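Local coordinates for protein glutathione transferase (Leptospira interrogans serovar Lai, PDB 3UBK) that binds glutathione and probably catalyses its conjugation to electrophilic substrates, at residues A[77-85]-A[150-158]. Residues are numbered along the deposited sequence; the frame is centred on the assembly and turned at random.
With SO4 (sulfate ion), chain D.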
loop_
_atom_site.group_PDB
_atom_site.type_symbol
_atom_site.label_atom_id
_atom_site.label_comp_id
_atom_site.label_asym_id
_atom_site.label_seq_id
_atom_site.Cartn_x
_atom_site.Cartn_y
_atom_site.Cartn_z
ATOM N N GLN A 77 2.265 8.579 -21.444
ATOM C CA GLN A 77 1.862 9.931 -21.854
ATOM C C GLN A 77 1.461 10.775 -20.649
ATOM O O GLN A 77 1.047 10.238 -19.609
ATOM C CB GLN A 77 0.709 9.897 -22.863
ATOM C CG GLN A 77 -0.516 9.047 -22.461
ATOM C CD GLN A 77 -0.509 7.669 -23.100
ATOM O OE1 GLN A 77 0.523 6.994 -23.139
ATOM N NE2 GLN A 77 -1.662 7.254 -23.629
ATOM N N THR A 78 1.562 12.095 -20.803
ATOM C CA THR A 78 1.334 13.003 -19.690
ATOM C C THR A 78 -0.083 12.890 -19.109
ATOM O O THR A 78 -1.040 12.643 -19.826
ATOM C CB THR A 78 1.670 14.453 -20.086
ATOM O OG1 THR A 78 0.897 14.839 -21.228
ATOM C CG2 THR A 78 3.152 14.563 -20.431
ATOM N N PRO A 79 -0.211 13.042 -17.778
ATOM C CA PRO A 79 0.874 13.260 -16.836
ATOM C C PRO A 79 1.507 11.941 -16.441
ATOM O O PRO A 79 0.851 10.877 -16.433
ATOM C CB PRO A 79 0.160 13.847 -15.613
ATOM C CG PRO A 79 -1.183 13.142 -15.625
ATOM C CD PRO A 79 -1.530 13.065 -17.112
ATOM N N LYS A 80 2.782 12.025 -16.109
ATOM C CA LYS A 80 3.499 10.916 -15.518
ATOM C C LYS A 80 3.077 10.801 -14.064
ATOM O O LYS A 80 3.399 11.672 -13.244
ATOM C CB LYS A 80 4.995 11.195 -15.634
ATOM C CG LYS A 80 5.458 11.133 -17.092
ATOM C CD LYS A 80 6.888 11.589 -17.280
ATOM C CE LYS A 80 7.241 11.667 -18.771
ATOM N NZ LYS A 80 6.999 10.376 -19.508
ATOM N N LEU A 81 2.335 9.748 -13.739
ATOM C CA LEU A 81 1.836 9.591 -12.380
ATOM C C LEU A 81 2.990 9.369 -11.418
ATOM O O LEU A 81 2.926 9.768 -10.264
ATOM C CB LEU A 81 0.828 8.444 -12.301
ATOM C CG LEU A 81 -0.351 8.602 -13.270
ATOM C CD1 LEU A 81 -1.286 7.431 -13.109
ATOM C CD2 LEU A 81 -1.092 9.928 -13.012
ATOM N N ILE A 82 4.052 8.749 -11.918
ATOM C CA ILE A 82 5.278 8.558 -11.159
ATOM C C ILE A 82 6.306 9.442 -11.827
ATOM O O ILE A 82 6.685 9.179 -12.972
ATOM C CB ILE A 82 5.807 7.088 -11.256
ATOM C CG1 ILE A 82 4.773 6.074 -10.753
ATOM C CG2 ILE A 82 7.110 6.946 -10.505
ATOM C CD1 ILE A 82 4.324 6.321 -9.315
ATOM N N PRO A 83 6.764 10.493 -11.134
ATOM C CA PRO A 83 7.746 11.389 -11.737
ATOM C C PRO A 83 9.025 10.674 -12.146
ATOM O O PRO A 83 9.421 9.678 -11.530
ATOM C CB PRO A 83 8.060 12.373 -10.611
ATOM C CG PRO A 83 6.820 12.395 -9.781
ATOM C CD PRO A 83 6.306 10.975 -9.815
ATOM N N GLU A 84 9.682 11.209 -13.172
ATOM C CA GLU A 84 10.934 10.651 -13.667
ATOM C C GLU A 84 12.052 10.798 -12.641
ATOM O O GLU A 84 12.879 9.914 -12.488
ATOM C CB GLU A 84 11.326 11.326 -14.984
ATOM C CG GLU A 84 10.383 10.977 -16.142
ATOM C CD GLU A 84 10.801 11.599 -17.472
ATOM O OE1 GLU A 84 12.020 11.742 -17.709
ATOM O OE2 GLU A 84 9.908 11.936 -18.284
ATOM N N ASP A 85 12.073 11.912 -11.926
ATOM C CA ASP A 85 13.060 12.061 -10.871
ATOM C C ASP A 85 12.767 11.103 -9.709
ATOM O O ASP A 85 11.687 11.142 -9.122
ATOM C CB ASP A 85 13.119 13.499 -10.372
ATOM C CG ASP A 85 14.221 13.702 -9.340
ATOM O OD1 ASP A 85 14.041 13.265 -8.188
ATOM O OD2 ASP A 85 15.270 14.269 -9.701
ATOM N N VAL A 150 2.783 19.667 -10.960
ATOM C CA VAL A 150 2.151 18.782 -11.947
ATOM C C VAL A 150 1.326 17.662 -11.304
ATOM O O VAL A 150 1.598 17.237 -10.186
ATOM C CB VAL A 150 3.186 18.153 -12.936
ATOM C CG1 VAL A 150 3.757 19.224 -13.871
ATOM C CG2 VAL A 150 4.321 17.421 -12.178
ATOM N N PHE A 151 0.312 17.197 -12.027
ATOM C CA PHE A 151 -0.573 16.125 -11.566
ATOM C C PHE A 151 0.272 14.850 -11.409
ATOM O O PHE A 151 1.108 14.561 -12.261
ATOM C CB PHE A 151 -1.647 15.910 -12.628
ATOM C CG PHE A 151 -2.738 14.938 -12.234
ATOM C CD1 PHE A 151 -2.524 13.561 -12.283
ATOM C CD2 PHE A 151 -3.989 15.402 -11.864
ATOM C CE1 PHE A 151 -3.523 12.682 -11.962
ATOM C CE2 PHE A 151 -5.001 14.522 -11.547
ATOM C CZ PHE A 151 -4.773 13.160 -11.591
ATOM N N THR A 152 0.093 14.116 -10.313
ATOM C CA THR A 152 0.802 12.842 -10.125
ATOM C C THR A 152 -0.120 11.827 -9.515
ATOM O O THR A 152 -1.285 12.117 -9.246
ATOM C CB THR A 152 1.990 12.957 -9.154
ATOM O OG1 THR A 152 1.493 13.264 -7.844
ATOM C CG2 THR A 152 2.964 14.030 -9.607
ATOM N N LEU A 153 0.420 10.637 -9.259
ATOM C CA LEU A 153 -0.310 9.592 -8.539
ATOM C C LEU A 153 -0.887 10.127 -7.221
ATOM O O LEU A 153 -1.968 9.720 -6.777
ATOM C CB LEU A 153 0.657 8.435 -8.202
ATOM C CG LEU A 153 0.064 7.410 -7.221
ATOM C CD1 LEU A 153 -1.037 6.609 -7.926
ATOM C CD2 LEU A 153 1.132 6.465 -6.643
ATOM N N ALA A 154 -0.140 10.992 -6.557
ATOM C CA ALA A 154 -0.603 11.479 -5.262
ATOM C C ALA A 154 -1.909 12.294 -5.378
ATOM O O ALA A 154 -2.672 12.385 -4.418
ATOM C CB ALA A 154 0.491 12.286 -4.572
ATOM N N ASP A 155 -2.174 12.868 -6.554
ATOM C CA ASP A 155 -3.442 13.591 -6.757
ATOM C C ASP A 155 -4.600 12.629 -6.950
ATOM O O ASP A 155 -5.727 12.934 -6.591
ATOM C CB ASP A 155 -3.348 14.574 -7.933
ATOM C CG ASP A 155 -2.367 15.689 -7.663
ATOM O OD1 ASP A 155 -2.704 16.582 -6.860
ATOM O OD2 ASP A 155 -1.261 15.678 -8.244
ATOM N N CYS A 156 -4.330 11.467 -7.534
ATOM C CA CYS A 156 -5.371 10.451 -7.659
ATOM C C CYS A 156 -5.795 9.994 -6.267
ATOM O O CYS A 156 -6.984 9.933 -5.944
ATOM C CB CYS A 156 -4.857 9.261 -8.459
ATOM S SG CYS A 156 -4.273 9.694 -10.135
ATOM N N SER A 157 -4.824 9.652 -5.437
ATOM C CA SER A 157 -5.109 9.247 -4.068
ATOM C C SER A 157 -5.670 10.417 -3.260
ATOM O O SER A 157 -6.661 10.286 -2.551
ATOM C CB SER A 157 -3.847 8.692 -3.407
ATOM O OG SER A 157 -3.496 7.451 -3.986
ATOM N N GLY A 158 -5.032 11.576 -3.386
ATOM C CA GLY A 158 -5.471 12.749 -2.635
ATOM C C GLY A 158 -6.916 13.150 -2.916
ATOM O O GLY A 158 -7.739 13.252 -1.995
HETATM S S SO4 D . 3.258 13.715 -23.772
HETATM O O1 SO4 D . 2.037 12.934 -23.744
HETATM O O2 SO4 D . 2.989 15.152 -23.660
HETATM O O3 SO4 D . 4.106 13.263 -22.677
HETATM O O4 SO4 D . 3.935 13.467 -25.046
HETATM O O HOH W 1 3.583 14.332 -13.250
#
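L153 N donates to L81 O at 2.8 Å, a nearly straight bond (168°) that meets a lone pair in the carbonyl plane. It ties the linker between helices 64-74 and 86-111 to the first turn of helix 153-169. Close by, a water gives one proton to K80 O and the other to F151 O, each 2.7 Å from the water oxygen, and so bridges two carbonyls that could not bond to each other.

That first turn is held by a capping box: T152 OG1 accepts from A154 N, while D155 OD2 takes T152 N at 2.9 Å on its anti lone pair. The other carboxylate oxygen, D155 OD1, is engaged by Y188 OH and I146 N.

The apolar part centres on the F151 ring. With CG anti to the backbone N (chi1 -173°), the ring swings beside the linker; L81 CD2 lies at its edge in plane, 3.8 Å from F151 CE1, and P79 CG comes in obliquely, 3.6 Å from F151 CD1. D155 CB sits over one face of the same ring. L81 also packs its CB 4.1 Å from L153 CB, and the I82 and L153 side chains lie side by side. Helix 64-74 adds L68, which touches L81, L153 and C156.

D72 of that helix takes L81 N on OD1 and, on OD2, I82 N, the N-H of the same peptide whose carbonyl accepts from L153 N. With both its ends bonded, this peptide joins the N-terminal thioredoxin-like domain to the helical C-terminal domain of the glutathione transferase fold, while P79, L81 and I82 pack on F151 and L153 around it.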